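Local coordinates for pyruvate carboxylase n-terminal domain (Aquifex aeolicus, PDB 1ULZ), which is the biotin carboxylase subunit of a pyruvate carboxylase, a protein of the ATP-grasp family with a Rossmann-like N-terminal domain, at residues Ala30-Val35 against Ala48-Thr53; Glu209-Gly214 against Ala270-Phe275; Gly218-Leu223 against Ile257-Ala262; Arg337-Asp342 against Asp382-Lys387; Ala348-Val353 against Gly413-Ile418. The protein carries 1 engineered substitution. All blocks are in the same frame, centred on the assembly; numbering follows the deposited sequence.

Contact 1: Ala30-Val35 against Ala48-Thr53; sequences AIYNEV and AYMIGT
Tyr32 lays one face of its ring across Met50. CB of Met50 sits 4.0 Å from the ring centroid, a CH-pi contact over the face, and the ring edge turns toward the carbonyl carbon of Ala48. A chi1 of 60° places CG of Tyr32 between its own backbone N and carbonyl carbon and folds the phenol back over the neighbouring strand.

Beneath the ring the strands run parallel, paired Ala30 with Ala48, Ile31 with Tyr49 and Tyr32 with Met50. The ladder is knit by Tyr49 N to Ala30 O (2.7 Å), by a more bent bond from Tyr32 N to Tyr49 O (3.1 Å, 139° at the hydrogen) and by Ile51 N to Tyr32 O (3.0 Å). On the face carrying Ile31 and Tyr49, CD1 of Ile51 reaches CG2 of Ile31 at 3.7 Å.

Packing thins beyond the last pair. Met50 is exposed; beyond CB its chain runs past the ring, and SD touches CB of Glu34 at 3.7 Å, at the solvent side. Asn33, itself buried, forms an Asx turn as the strand ends, its OD1 accepting from Val35 N at 2.8 Å, while its ND2 bonds Thr58.

The contact joins the two strands of a beta-alpha-beta unit, strand 28-32, helix 40-44 and strand 47-50, in the Rossmann-like parallel sheet; strand 47-50 is its outermost strand within the chain. Helix 40-44 covers Ala30, Tyr32 and Ala48, while helix 62-71 packs on Ile31 and Tyr49 from the other face.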
# COMPACT_ATOMS: atom_id res chain seq x y z
N ALA A 30 -3.61 -12.19 -22.53
CA ALA A 30 -4.90 -11.58 -22.24
C ALA A 30 -5.89 -11.80 -23.38
O ALA A 30 -5.50 -11.94 -24.53
CB ALA A 30 -4.72 -10.08 -22.00
N ILE A 31 -7.17 -11.85 -23.03
CA ILE A 31 -8.23 -11.97 -24.02
C ILE A 31 -9.18 -10.80 -23.76
O ILE A 31 -9.25 -10.29 -22.64
CB ILE A 31 -9.02 -13.31 -23.92
CG1 ILE A 31 -9.57 -13.51 -22.51
CG2 ILE A 31 -8.13 -14.47 -24.32
CD1 ILE A 31 -10.45 -14.74 -22.37
N TYR A 32 -9.91 -10.38 -24.79
CA TYR A 32 -10.84 -9.28 -24.63
C TYR A 32 -11.80 -9.15 -25.81
O TYR A 32 -11.58 -9.74 -26.87
CB TYR A 32 -10.08 -7.95 -24.50
CG TYR A 32 -9.21 -7.63 -25.70
CD1 TYR A 32 -8.05 -8.35 -25.95
CD2 TYR A 32 -9.55 -6.60 -26.57
CE1 TYR A 32 -7.25 -8.05 -27.02
CE2 TYR A 32 -8.75 -6.29 -27.65
CZ TYR A 32 -7.60 -7.01 -27.87
OH TYR A 32 -6.76 -6.69 -28.91
N ASN A 33 -12.86 -8.38 -25.60
CA ASN A 33 -13.83 -8.13 -26.65
C ASN A 33 -13.44 -6.80 -27.28
O ASN A 33 -12.76 -5.98 -26.66
CB ASN A 33 -15.25 -8.04 -26.08
CG ASN A 33 -16.29 -7.79 -27.15
OD1 ASN A 33 -16.42 -6.69 -27.68
ND2 ASN A 33 -17.04 -8.83 -27.50
N GLU A 34 -13.87 -6.58 -28.52
CA GLU A 34 -13.54 -5.34 -29.22
C GLU A 34 -13.96 -4.10 -28.45
O GLU A 34 -13.28 -3.07 -28.51
CB GLU A 34 -14.18 -5.35 -30.61
CG GLU A 34 -13.97 -4.07 -31.40
CD GLU A 34 -15.01 -3.01 -31.09
OE1 GLU A 34 -14.70 -1.82 -31.27
OE2 GLU A 34 -16.14 -3.37 -30.68
N VAL A 35 -15.08 -4.18 -27.73
CA VAL A 35 -15.59 -3.05 -26.95
C VAL A 35 -14.64 -2.59 -25.84
O VAL A 35 -14.84 -1.53 -25.24
CB VAL A 35 -16.94 -3.38 -26.32
CG1 VAL A 35 -17.97 -3.70 -27.41
CG2 VAL A 35 -16.79 -4.55 -25.36
N ALA A 48 -1.99 -10.39 -26.20
CA ALA A 48 -3.40 -10.08 -26.00
C ALA A 48 -4.19 -10.37 -27.27
O ALA A 48 -3.81 -9.93 -28.36
CB ALA A 48 -3.55 -8.62 -25.58
N TYR A 49 -5.29 -11.10 -27.14
CA TYR A 49 -6.10 -11.44 -28.30
C TYR A 49 -7.57 -11.10 -28.16
O TYR A 49 -8.20 -11.41 -27.15
CB TYR A 49 -5.96 -12.93 -28.62
CG TYR A 49 -4.53 -13.37 -28.87
CD1 TYR A 49 -3.70 -13.75 -27.82
CD2 TYR A 49 -4.00 -13.37 -30.16
CE1 TYR A 49 -2.39 -14.11 -28.05
CE2 TYR A 49 -2.69 -13.73 -30.39
CZ TYR A 49 -1.88 -14.10 -29.33
OH TYR A 49 -0.58 -14.46 -29.56
N MET A 50 -8.10 -10.45 -29.19
CA MET A 50 -9.50 -10.07 -29.24
C MET A 50 -10.25 -11.30 -29.76
O MET A 50 -9.99 -11.76 -30.87
CB MET A 50 -9.67 -8.90 -30.22
CG MET A 50 -11.10 -8.46 -30.44
SD MET A 50 -11.17 -7.25 -31.79
CE MET A 50 -11.30 -8.34 -33.17
N ILE A 51 -11.16 -11.82 -28.95
CA ILE A 51 -11.93 -13.00 -29.33
C ILE A 51 -13.38 -12.87 -28.88
O ILE A 51 -13.70 -12.04 -28.02
CB ILE A 51 -11.35 -14.28 -28.70
CG1 ILE A 51 -11.48 -14.20 -27.18
CG2 ILE A 51 -9.91 -14.45 -29.11
CD1 ILE A 51 -11.02 -15.43 -26.45
N GLY A 52 -14.24 -13.69 -29.47
CA GLY A 52 -15.65 -13.67 -29.13
C GLY A 52 -16.50 -12.98 -30.18
O GLY A 52 -16.00 -12.18 -30.98
N THR A 53 -17.80 -13.29 -30.19
CA THR A 53 -18.74 -12.71 -31.13
C THR A 53 -19.67 -11.74 -30.43
O THR A 53 -20.50 -11.09 -31.06
CB THR A 53 -19.56 -13.81 -31.85
OG1 THR A 53 -20.02 -14.77 -30.90
CG2 THR A 53 -18.70 -14.50 -32.89

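Contact 2: Glu209-Gly214 against Ala270-Phe275; sequences EYQVLG and AGTMEF
Glu209, which has more surface buried here than any other residue, stands on one of two antiparallel strands, pairs with Glu274 and covers Thr272 on the other. Its CG takes the position between backbone N and carbonyl carbon (chi1 70°), and beyond it the chain runs extended over the methyl of Thr272, with CD 3.7 Å from CG2. At the tip the carboxylate lies alongside that of Glu274, both pointing the same way with planes 22° apart, and OE2 of Glu209 comes within 3.2 Å of OE1 of Glu274.

Tyr210 comes next and looks to the other face. Its backbone makes both bonds of a hydrogen-bonded pair with Met273: N to Met273 O at 2.9 Å, and O from Met273 N at 3.0 Å. Its ring crosses that of Phe275 at a slant, CD1 to CE1 4.1 Å, and its hydroxyl bonds to Arg251 O in helix 248-264.

Ala270, third in buried area, sets CB 4.2 Å from CD1 of Leu213. Beside it Val212 O is gripped twice: Gly271 N (3.1 Å) and Gln211 NE2 (2.9 Å) reach it from opposite faces of its carbonyl plane. With OE1 bonded to Arg226, the NE2 bond holds the Gln211 amide at both ends.

In this strand pair Tyr210, Val212 and Met273 give helix 248-264 an apolar floor. The opposite face is apolar near Leu213 and Ala270, against helix 307-315, and acidic at the other end. There Glu209 has a salt bridge to Arg226 and a bond to His207, Glu274 bonds Asn289, and Lys236 makes long, weak ion pairs with both: acids this close are consistent with a site made for positive partners.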
# COMPACT_ATOMS: atom_id res chain seq x y z
N GLU A 209 -17.16 -14.74 6.50
CA GLU A 209 -16.60 -15.74 5.61
C GLU A 209 -15.13 -16.03 5.85
O GLU A 209 -14.34 -15.13 6.13
CB GLU A 209 -16.82 -15.31 4.15
CG GLU A 209 -16.00 -14.11 3.70
CD GLU A 209 -16.34 -13.66 2.29
OE1 GLU A 209 -15.47 -13.04 1.64
OE2 GLU A 209 -17.48 -13.91 1.83
N TYR A 210 -14.77 -17.31 5.73
CA TYR A 210 -13.40 -17.73 5.93
C TYR A 210 -12.62 -17.94 4.64
O TYR A 210 -13.14 -18.50 3.66
CB TYR A 210 -13.36 -19.03 6.75
CG TYR A 210 -13.26 -18.83 8.24
CD1 TYR A 210 -14.39 -18.54 9.01
CD2 TYR A 210 -12.03 -18.89 8.89
CE1 TYR A 210 -14.30 -18.31 10.37
CE2 TYR A 210 -11.92 -18.66 10.25
CZ TYR A 210 -13.05 -18.38 10.99
OH TYR A 210 -12.92 -18.15 12.34
N GLN A 211 -11.38 -17.48 4.65
CA GLN A 211 -10.50 -17.63 3.50
C GLN A 211 -9.74 -18.95 3.65
O GLN A 211 -9.12 -19.21 4.68
CB GLN A 211 -9.49 -16.48 3.43
CG GLN A 211 -8.48 -16.59 2.29
CD GLN A 211 -9.14 -16.61 0.93
OE1 GLN A 211 -9.82 -15.65 0.54
NE2 GLN A 211 -8.95 -17.70 0.19
N VAL A 212 -9.80 -19.79 2.62
CA VAL A 212 -9.12 -21.07 2.64
C VAL A 212 -7.99 -21.08 1.61
O VAL A 212 -8.08 -20.42 0.58
CB VAL A 212 -10.10 -22.22 2.31
CG1 VAL A 212 -9.38 -23.56 2.37
CG2 VAL A 212 -11.26 -22.19 3.29
N LEU A 213 -6.91 -21.81 1.90
CA LEU A 213 -5.78 -21.91 0.99
C LEU A 213 -5.04 -23.21 1.27
O LEU A 213 -4.59 -23.46 2.39
CB LEU A 213 -4.82 -20.71 1.17
CG LEU A 213 -3.69 -20.55 0.14
CD1 LEU A 213 -4.29 -20.32 -1.24
CD2 LEU A 213 -2.78 -19.39 0.52
N GLY A 214 -4.93 -24.05 0.25
CA GLY A 214 -4.24 -25.31 0.44
C GLY A 214 -3.42 -25.70 -0.78
O GLY A 214 -3.77 -25.33 -1.89
N ALA A 270 -7.08 -21.65 -3.67
CA ALA A 270 -7.93 -20.70 -2.94
C ALA A 270 -9.43 -20.99 -2.92
O ALA A 270 -10.01 -21.44 -3.90
CB ALA A 270 -7.69 -19.28 -3.45
N GLY A 271 -10.05 -20.71 -1.77
CA GLY A 271 -11.48 -20.91 -1.62
C GLY A 271 -12.03 -20.12 -0.45
O GLY A 271 -11.29 -19.70 0.44
N THR A 272 -13.34 -19.90 -0.46
CA THR A 272 -14.00 -19.15 0.60
C THR A 272 -15.26 -19.85 1.08
O THR A 272 -16.12 -20.22 0.28
CB THR A 272 -14.40 -17.73 0.13
OG1 THR A 272 -13.22 -17.00 -0.22
CG2 THR A 272 -15.13 -16.98 1.23
N MET A 273 -15.37 -20.07 2.39
CA MET A 273 -16.55 -20.69 2.96
C MET A 273 -17.37 -19.57 3.60
O MET A 273 -16.92 -18.92 4.54
CB MET A 273 -16.19 -21.74 4.02
CG MET A 273 -15.45 -22.98 3.47
SD MET A 273 -15.87 -24.52 4.39
CE MET A 273 -15.40 -24.11 5.99
N GLU A 274 -18.56 -19.34 3.06
CA GLU A 274 -19.44 -18.29 3.57
C GLU A 274 -20.40 -18.79 4.65
O GLU A 274 -21.00 -19.85 4.52
CB GLU A 274 -20.21 -17.66 2.40
CG GLU A 274 -19.27 -17.00 1.37
CD GLU A 274 -19.99 -16.17 0.31
OE1 GLU A 274 -19.29 -15.39 -0.39
OE2 GLU A 274 -21.23 -16.29 0.16
N PHE A 275 -20.49 -18.02 5.74
CA PHE A 275 -21.37 -18.32 6.87
C PHE A 275 -22.24 -17.11 7.19
O PHE A 275 -22.04 -16.02 6.65
CB PHE A 275 -20.58 -18.60 8.16
CG PHE A 275 -19.63 -19.77 8.09
CD1 PHE A 275 -18.40 -19.65 7.48
CD2 PHE A 275 -19.97 -20.98 8.68
CE1 PHE A 275 -17.51 -20.72 7.46
CE2 PHE A 275 -19.09 -22.05 8.67
CZ PHE A 275 -17.86 -21.92 8.06

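Contact 3: Gly218-Leu223 against Ile257-Ala262; sequences GNVIHL and IVTKAA
Ile221 and Thr259 mark the closest backbone approach, their CA atoms 5.9 Å apart, where strand 220-223 passes helix 257-262. The two axes come within 7.7 Å and run at 145° to each other, so the helix is roughly antiparallel to the strand, about 35° off, on a face of the large sheet. It is a helix-on-sheet layer of the alpha/beta ATP-grasp domain, held between these segments by apolar contact.

Thr259 does most of the touching. Its OG1 occupies the position between backbone N and carbonyl carbon (chi1 58°) and turns back along the helix to bond Asn256 O, which satisfies the hydroxyl within the helix and hands the methyl to the strand. One turn on, CG1 of Val220, anti to its backbone N, is the branch that meets CB of Ala262 at 3.8 Å.

His222 comes to Thr259 with its ring edge and CB, its nitrogens being engaged by others: ND1 with the N-H of Gly224, NE2 with Glu252 on the same helix. Val258, next to Thr259, packs on Tyr210 and Val212, and on Met273 and Phe275 one strand further. CG2 of Thr259 rests on the peptide link itself, 3.5 Å from both Ile221 C and His222 N.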
# COMPACT_ATOMS: atom_id res chain seq x y z
N GLY A 218 -1.80 -31.76 0.69
CA GLY A 218 -2.41 -31.95 2.00
C GLY A 218 -2.35 -30.81 2.99
O GLY A 218 -3.05 -30.84 4.00
N ASN A 219 -1.51 -29.80 2.75
CA ASN A 219 -1.46 -28.70 3.70
C ASN A 219 -2.55 -27.69 3.33
O ASN A 219 -2.52 -27.09 2.26
CB ASN A 219 -0.08 -28.02 3.72
CG ASN A 219 0.01 -26.89 4.77
OD1 ASN A 219 -0.42 -27.05 5.92
ND2 ASN A 219 0.59 -25.76 4.37
N VAL A 220 -3.52 -27.55 4.22
CA VAL A 220 -4.62 -26.62 4.01
C VAL A 220 -4.71 -25.71 5.22
O VAL A 220 -4.84 -26.18 6.35
CB VAL A 220 -5.98 -27.35 3.82
CG1 VAL A 220 -7.09 -26.33 3.59
CG2 VAL A 220 -5.89 -28.31 2.64
N ILE A 221 -4.62 -24.40 4.99
CA ILE A 221 -4.70 -23.45 6.09
C ILE A 221 -5.81 -22.44 5.82
O ILE A 221 -6.33 -22.36 4.71
CB ILE A 221 -3.37 -22.70 6.26
CG1 ILE A 221 -3.10 -21.84 5.02
CG2 ILE A 221 -2.23 -23.70 6.45
CD1 ILE A 221 -1.80 -21.05 5.10
N HIS A 222 -6.18 -21.67 6.84
CA HIS A 222 -7.19 -20.65 6.66
C HIS A 222 -6.51 -19.31 6.95
O HIS A 222 -5.55 -19.25 7.73
CB HIS A 222 -8.37 -20.88 7.62
CG HIS A 222 -8.07 -20.58 9.05
ND1 HIS A 222 -8.14 -19.30 9.58
CD2 HIS A 222 -7.67 -21.38 10.07
CE1 HIS A 222 -7.79 -19.34 10.85
NE2 HIS A 222 -7.50 -20.58 11.17
N LEU A 223 -6.97 -18.25 6.30
CA LEU A 223 -6.39 -16.93 6.53
C LEU A 223 -7.41 -16.05 7.24
O LEU A 223 -7.64 -14.91 6.84
CB LEU A 223 -5.96 -16.28 5.21
CG LEU A 223 -4.93 -17.01 4.33
CD1 LEU A 223 -4.26 -16.00 3.41
CD2 LEU A 223 -3.88 -17.70 5.18
N ILE A 257 -12.21 -25.90 11.96
CA ILE A 257 -13.36 -26.65 11.45
C ILE A 257 -13.37 -26.50 9.93
O ILE A 257 -13.62 -27.45 9.19
CB ILE A 257 -14.68 -26.11 12.03
CG1 ILE A 257 -14.82 -26.57 13.49
CG2 ILE A 257 -15.85 -26.59 11.19
CD1 ILE A 257 -16.08 -26.09 14.17
N VAL A 258 -13.07 -25.28 9.48
CA VAL A 258 -13.01 -24.96 8.06
C VAL A 258 -11.95 -25.79 7.32
O VAL A 258 -12.25 -26.45 6.33
CB VAL A 258 -12.71 -23.46 7.85
CG1 VAL A 258 -12.37 -23.18 6.39
CG2 VAL A 258 -13.92 -22.62 8.28
N THR A 259 -10.71 -25.75 7.82
CA THR A 259 -9.61 -26.48 7.19
C THR A 259 -9.77 -28.00 7.29
O THR A 259 -9.34 -28.73 6.40
CB THR A 259 -8.24 -26.05 7.76
OG1 THR A 259 -8.21 -26.26 9.18
CG2 THR A 259 -8.00 -24.57 7.47
N LYS A 260 -10.40 -28.47 8.36
CA LYS A 260 -10.63 -29.91 8.53
C LYS A 260 -11.60 -30.37 7.44
O LYS A 260 -11.39 -31.41 6.80
CB LYS A 260 -11.26 -30.20 9.89
CG LYS A 260 -12.15 -31.44 9.88
CD LYS A 260 -13.08 -31.50 11.09
CE LYS A 260 -14.01 -30.27 11.18
NZ LYS A 260 -14.95 -30.12 10.05
N ALA A 261 -12.67 -29.61 7.25
CA ALA A 261 -13.69 -29.93 6.26
C ALA A 261 -13.11 -29.81 4.85
O ALA A 261 -13.41 -30.62 3.98
CB ALA A 261 -14.89 -29.00 6.41
N ALA A 262 -12.28 -28.79 4.63
CA ALA A 262 -11.66 -28.58 3.33
C ALA A 262 -10.80 -29.79 2.97
O ALA A 262 -10.87 -30.30 1.85
CB ALA A 262 -10.80 -27.32 3.35

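Contact 4: Arg337-Asp342 against Asp382-Lys387; sequences RINAED and DSMIAK
Ile385 folds its side chain along the backbone of Ile338 to Ala340. Its CB lies 3.3 Å from Ile338 O and near CG2 of Ile338. CG1, anti to the carbonyl carbon (chi1 -60°), advances over the Ala340 peptide, 3.8 Å from Ala340 N. CD1 ends the chain against CB of Ala340, also 3.8 Å away.

Ile385 belongs to a classic beta bulge. It and Ala386 both face Ile338, whose O accepts two N-H groups, Ile385 N at 2.7 Å and Ala386 N at 3.2 Å. The extra residue shifts the antiparallel register by one, so that Asn339 pairs with Met384, and Ala340 N then bonds Ser383 O at 2.8 Å. Ala340 centres an inverse gamma turn. Beyond it OG of Ser383 gives a weak bond to OE1 of Glu341, and OD1 of Asn339 lies 3.3 Å from CA of Met384.

The bulge sits in the eight-stranded sheet, where strand 332-339 separates strand 235-241 from strand 384-392. Helix 418-426 covers Ile338, Tyr357 of strand 357-358 packs on Ile385 and Ala386, and Arg337 forms salt bridges to Glu239 and Glu295.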
# COMPACT_ATOMS: atom_id res chain seq x y z
N ARG A 337 -16.10 -0.72 -2.33
CA ARG A 337 -16.23 -0.86 -3.76
C ARG A 337 -16.65 0.46 -4.40
O ARG A 337 -17.70 1.01 -4.11
CB ARG A 337 -17.22 -1.97 -4.10
CG ARG A 337 -16.87 -3.27 -3.40
CD ARG A 337 -17.42 -4.48 -4.12
NE ARG A 337 -17.12 -5.71 -3.39
CZ ARG A 337 -17.45 -6.93 -3.81
NH1 ARG A 337 -18.08 -7.08 -4.97
NH2 ARG A 337 -17.15 -7.99 -3.07
N ILE A 338 -15.78 0.98 -5.26
CA ILE A 338 -16.01 2.21 -5.98
C ILE A 338 -16.68 1.80 -7.29
O ILE A 338 -16.01 1.39 -8.23
CB ILE A 338 -14.68 2.93 -6.30
CG1 ILE A 338 -13.80 2.99 -5.05
CG2 ILE A 338 -14.95 4.33 -6.84
CD1 ILE A 338 -14.31 3.90 -3.96
N ASN A 339 -18.00 1.90 -7.33
CA ASN A 339 -18.75 1.52 -8.53
C ASN A 339 -19.40 2.72 -9.20
O ASN A 339 -19.79 3.68 -8.54
CB ASN A 339 -19.85 0.51 -8.19
CG ASN A 339 -19.35 -0.69 -7.43
OD1 ASN A 339 -18.26 -1.18 -7.70
ND2 ASN A 339 -20.15 -1.18 -6.49
N ALA A 340 -19.52 2.63 -10.51
CA ALA A 340 -20.17 3.68 -11.28
C ALA A 340 -21.66 3.35 -11.19
O ALA A 340 -22.20 2.63 -12.03
CB ALA A 340 -19.71 3.64 -12.73
N GLU A 341 -22.30 3.85 -10.15
CA GLU A 341 -23.72 3.61 -9.95
C GLU A 341 -24.30 4.68 -9.03
O GLU A 341 -23.57 5.31 -8.26
CB GLU A 341 -23.95 2.22 -9.36
CG GLU A 341 -23.11 1.90 -8.13
CD GLU A 341 -23.24 0.45 -7.70
OE1 GLU A 341 -23.27 -0.43 -8.58
OE2 GLU A 341 -23.29 0.19 -6.47
N ASP A 342 -25.62 4.89 -9.12
CA ASP A 342 -26.29 5.89 -8.29
C ASP A 342 -27.05 5.21 -7.16
O ASP A 342 -28.11 4.62 -7.37
CB ASP A 342 -27.28 6.70 -9.13
CG ASP A 342 -27.87 7.88 -8.36
OD1 ASP A 342 -28.16 7.74 -7.16
OD2 ASP A 342 -28.05 8.96 -8.98
N ASP A 382 -19.67 -5.65 -15.12
CA ASP A 382 -19.93 -4.97 -13.85
C ASP A 382 -19.59 -3.48 -13.91
O ASP A 382 -18.89 -3.01 -14.82
CB ASP A 382 -19.14 -5.63 -12.72
CG ASP A 382 -17.64 -5.48 -12.88
OD1 ASP A 382 -16.94 -6.50 -13.03
OD2 ASP A 382 -17.15 -4.32 -12.86
N SER A 383 -20.09 -2.73 -12.94
CA SER A 383 -19.87 -1.30 -12.89
C SER A 383 -18.72 -0.88 -11.97
O SER A 383 -18.58 0.30 -11.65
CB SER A 383 -21.16 -0.61 -12.44
OG SER A 383 -21.64 -1.22 -11.25
N MET A 384 -17.89 -1.83 -11.56
CA MET A 384 -16.77 -1.54 -10.67
C MET A 384 -15.70 -0.67 -11.34
O MET A 384 -15.28 -0.94 -12.46
CB MET A 384 -16.13 -2.86 -10.20
CG MET A 384 -15.07 -2.71 -9.11
SD MET A 384 -14.44 -4.34 -8.53
CE MET A 384 -15.98 -5.05 -7.88
N ILE A 385 -15.29 0.38 -10.64
CA ILE A 385 -14.25 1.27 -11.15
C ILE A 385 -12.94 0.92 -10.44
O ILE A 385 -11.89 0.83 -11.06
CB ILE A 385 -14.58 2.75 -10.87
CG1 ILE A 385 -15.90 3.13 -11.53
CG2 ILE A 385 -13.43 3.63 -11.36
CD1 ILE A 385 -16.37 4.51 -11.18
N ALA A 386 -13.03 0.74 -9.12
CA ALA A 386 -11.85 0.41 -8.33
C ALA A 386 -12.22 -0.17 -6.97
O ALA A 386 -13.37 -0.10 -6.54
CB ALA A 386 -11.00 1.66 -8.13
N LYS A 387 -11.23 -0.77 -6.31
CA LYS A 387 -11.41 -1.31 -4.98
C LYS A 387 -10.40 -0.60 -4.09
O LYS A 387 -9.19 -0.78 -4.25
CB LYS A 387 -11.15 -2.82 -4.94
CG LYS A 387 -12.18 -3.64 -5.70
CD LYS A 387 -11.99 -5.13 -5.46
CE LYS A 387 -10.62 -5.61 -5.89
NZ LYS A 387 -10.56 -7.10 -5.95

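Contact 5: Ala348-Val353 against Gly413-Ile418; sequences APSTRV and GVKTTI. Unlike the reference sequence in segment 348-353: Arg352 (reference Gly).
Val414 pushes its CG1 methyl against the base of Arg352, 3.6 Å from CB, and the same methyl also lies close to the carbonyl carbon of Arg352. With chi1 at -62° this branch is anti to the carbonyl carbon of Val414 and points across to segment 348-353, while CB of Val414 rests 4.0 Å from CB of Ser350.

Arg352 is an engineered residue. Kinks at its second and third torsions turn the outgoing chain alongside the carbonyl of Gly413. NE (3.2 Å) and NH2 (3.4 Å) of Arg352 both make weak, bent bonds to Gly413 O. At the far end of the contact Ser350 OG gives another weak bond, to Lys415 O at 3.3 Å, and touches CB of Lys415. The bonds are long and weak, and Arg352, Val353 and Lys415 are exposed: a surface contact.

The touching parts of the two segments run nearly opposite, 160° apart, without forming a ladder of strand pairs. Gly413, at a positive phi of 105°, brings its CA within 3.4 Å of Val353 O. An inverse gamma turn centred on Thr351 kinks segment 348-353, and both Ser350 and Arg352, on either side of it, point toward the other segment.

The loop 413-417 leads from strand 410-411 into helix 418-426, where Thr416 OG1 caps the start by accepting from Ile418 N (3.1 Å). Strand 348-349 pairs with strand 341-342, and Thr417 bonds the backbone of Arg337 and Asn339 in strand 332-339.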
# COMPACT_ATOMS: atom_id res chain seq x y z
N ALA A 348 -28.54 2.31 -9.77
CA ALA A 348 -28.60 2.13 -11.22
C ALA A 348 -27.20 2.48 -11.72
O ALA A 348 -26.59 3.44 -11.23
CB ALA A 348 -29.63 3.07 -11.84
N PRO A 349 -26.68 1.70 -12.68
CA PRO A 349 -25.34 1.91 -13.27
C PRO A 349 -25.21 3.14 -14.17
O PRO A 349 -26.12 3.47 -14.94
CB PRO A 349 -25.12 0.62 -14.07
CG PRO A 349 -25.96 -0.40 -13.34
CD PRO A 349 -27.21 0.38 -13.05
N SER A 350 -24.05 3.80 -14.07
CA SER A 350 -23.74 4.98 -14.88
C SER A 350 -22.83 4.49 -15.98
O SER A 350 -21.60 4.48 -15.82
CB SER A 350 -22.97 6.04 -14.06
OG SER A 350 -23.51 6.23 -12.76
N THR A 351 -23.40 4.07 -17.11
CA THR A 351 -22.60 3.57 -18.22
C THR A 351 -21.95 4.68 -19.02
O THR A 351 -22.19 4.81 -20.23
CB THR A 351 -23.46 2.74 -19.19
OG1 THR A 351 -24.39 3.61 -19.84
CG2 THR A 351 -24.21 1.65 -18.44
N ARG A 352 -21.11 5.48 -18.37
CA ARG A 352 -20.45 6.56 -19.09
C ARG A 352 -18.93 6.51 -19.04
O ARG A 352 -18.34 5.46 -18.76
CB ARG A 352 -20.96 7.91 -18.57
CG ARG A 352 -22.46 8.09 -18.79
CD ARG A 352 -22.81 9.53 -19.14
NE ARG A 352 -22.47 10.47 -18.08
CZ ARG A 352 -22.73 11.77 -18.13
NH1 ARG A 352 -23.35 12.29 -19.19
NH2 ARG A 352 -22.39 12.56 -17.12
N VAL A 353 -18.29 7.64 -19.33
CA VAL A 353 -16.83 7.69 -19.36
C VAL A 353 -16.25 8.59 -18.28
O VAL A 353 -16.73 9.69 -18.05
CB VAL A 353 -16.36 8.17 -20.74
CG1 VAL A 353 -14.85 8.04 -20.85
CG2 VAL A 353 -17.06 7.38 -21.84
N GLY A 413 -17.54 12.47 -14.46
CA GLY A 413 -17.99 11.90 -15.72
C GLY A 413 -19.05 10.84 -15.46
O GLY A 413 -19.82 10.49 -16.35
N VAL A 414 -19.07 10.35 -14.23
CA VAL A 414 -20.02 9.31 -13.82
C VAL A 414 -20.32 9.45 -12.33
O VAL A 414 -19.52 10.00 -11.57
CB VAL A 414 -19.43 7.89 -14.04
CG1 VAL A 414 -19.15 7.66 -15.51
CG2 VAL A 414 -18.14 7.73 -13.23
N LYS A 415 -21.48 8.94 -11.92
CA LYS A 415 -21.85 8.97 -10.52
C LYS A 415 -21.19 7.74 -9.92
O LYS A 415 -21.02 6.73 -10.60
CB LYS A 415 -23.37 8.87 -10.36
CG LYS A 415 -24.15 10.03 -10.98
CD LYS A 415 -25.60 10.03 -10.52
CE LYS A 415 -26.36 11.21 -11.12
NZ LYS A 415 -25.73 12.52 -10.76
N THR A 416 -20.79 7.82 -8.65
CA THR A 416 -20.15 6.69 -8.01
C THR A 416 -20.70 6.51 -6.61
O THR A 416 -21.54 7.28 -6.15
CB THR A 416 -18.63 6.88 -7.88
OG1 THR A 416 -18.36 7.81 -6.83
CG2 THR A 416 -18.05 7.40 -9.19
N THR A 417 -20.20 5.48 -5.92
CA THR A 417 -20.62 5.18 -4.57
C THR A 417 -19.80 5.92 -3.50
O THR A 417 -20.01 5.73 -2.30
CB THR A 417 -20.50 3.66 -4.30
OG1 THR A 417 -19.22 3.20 -4.74
CG2 THR A 417 -21.60 2.90 -5.04
N ILE A 418 -18.86 6.76 -3.94
CA ILE A 418 -18.01 7.49 -3.00
C ILE A 418 -18.75 8.34 -1.96
O ILE A 418 -18.42 8.29 -0.78
CB ILE A 418 -16.98 8.37 -3.76
CG1 ILE A 418 -15.96 7.46 -4.45
CG2 ILE A 418 -16.29 9.32 -2.79
CD1 ILE A 418 -14.97 8.19 -5.32

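Overall arrangement
From the N terminus, contact 1 closes a short loop within the Rossmann-like domain and stands apart from the rest, its nearest atoms about 10 Å from contact 5. Contact 2 then closes a long loop in the ATP-grasp domain, with contact 3 nested inside it, so that the helix of contact 3 is tied to the strands that contact 2 joins. Contacts 4 and 5 follow in the C-terminal domain and cross, their segments alternating along the chain, with centres 7 Å apart. Contacts 2, 3 and 4 all reach the eight-stranded antiparallel sheet, which links the ATP-grasp and C-terminal parts of the fold; the centres of contacts 2 and 4 lie 24 Å apart.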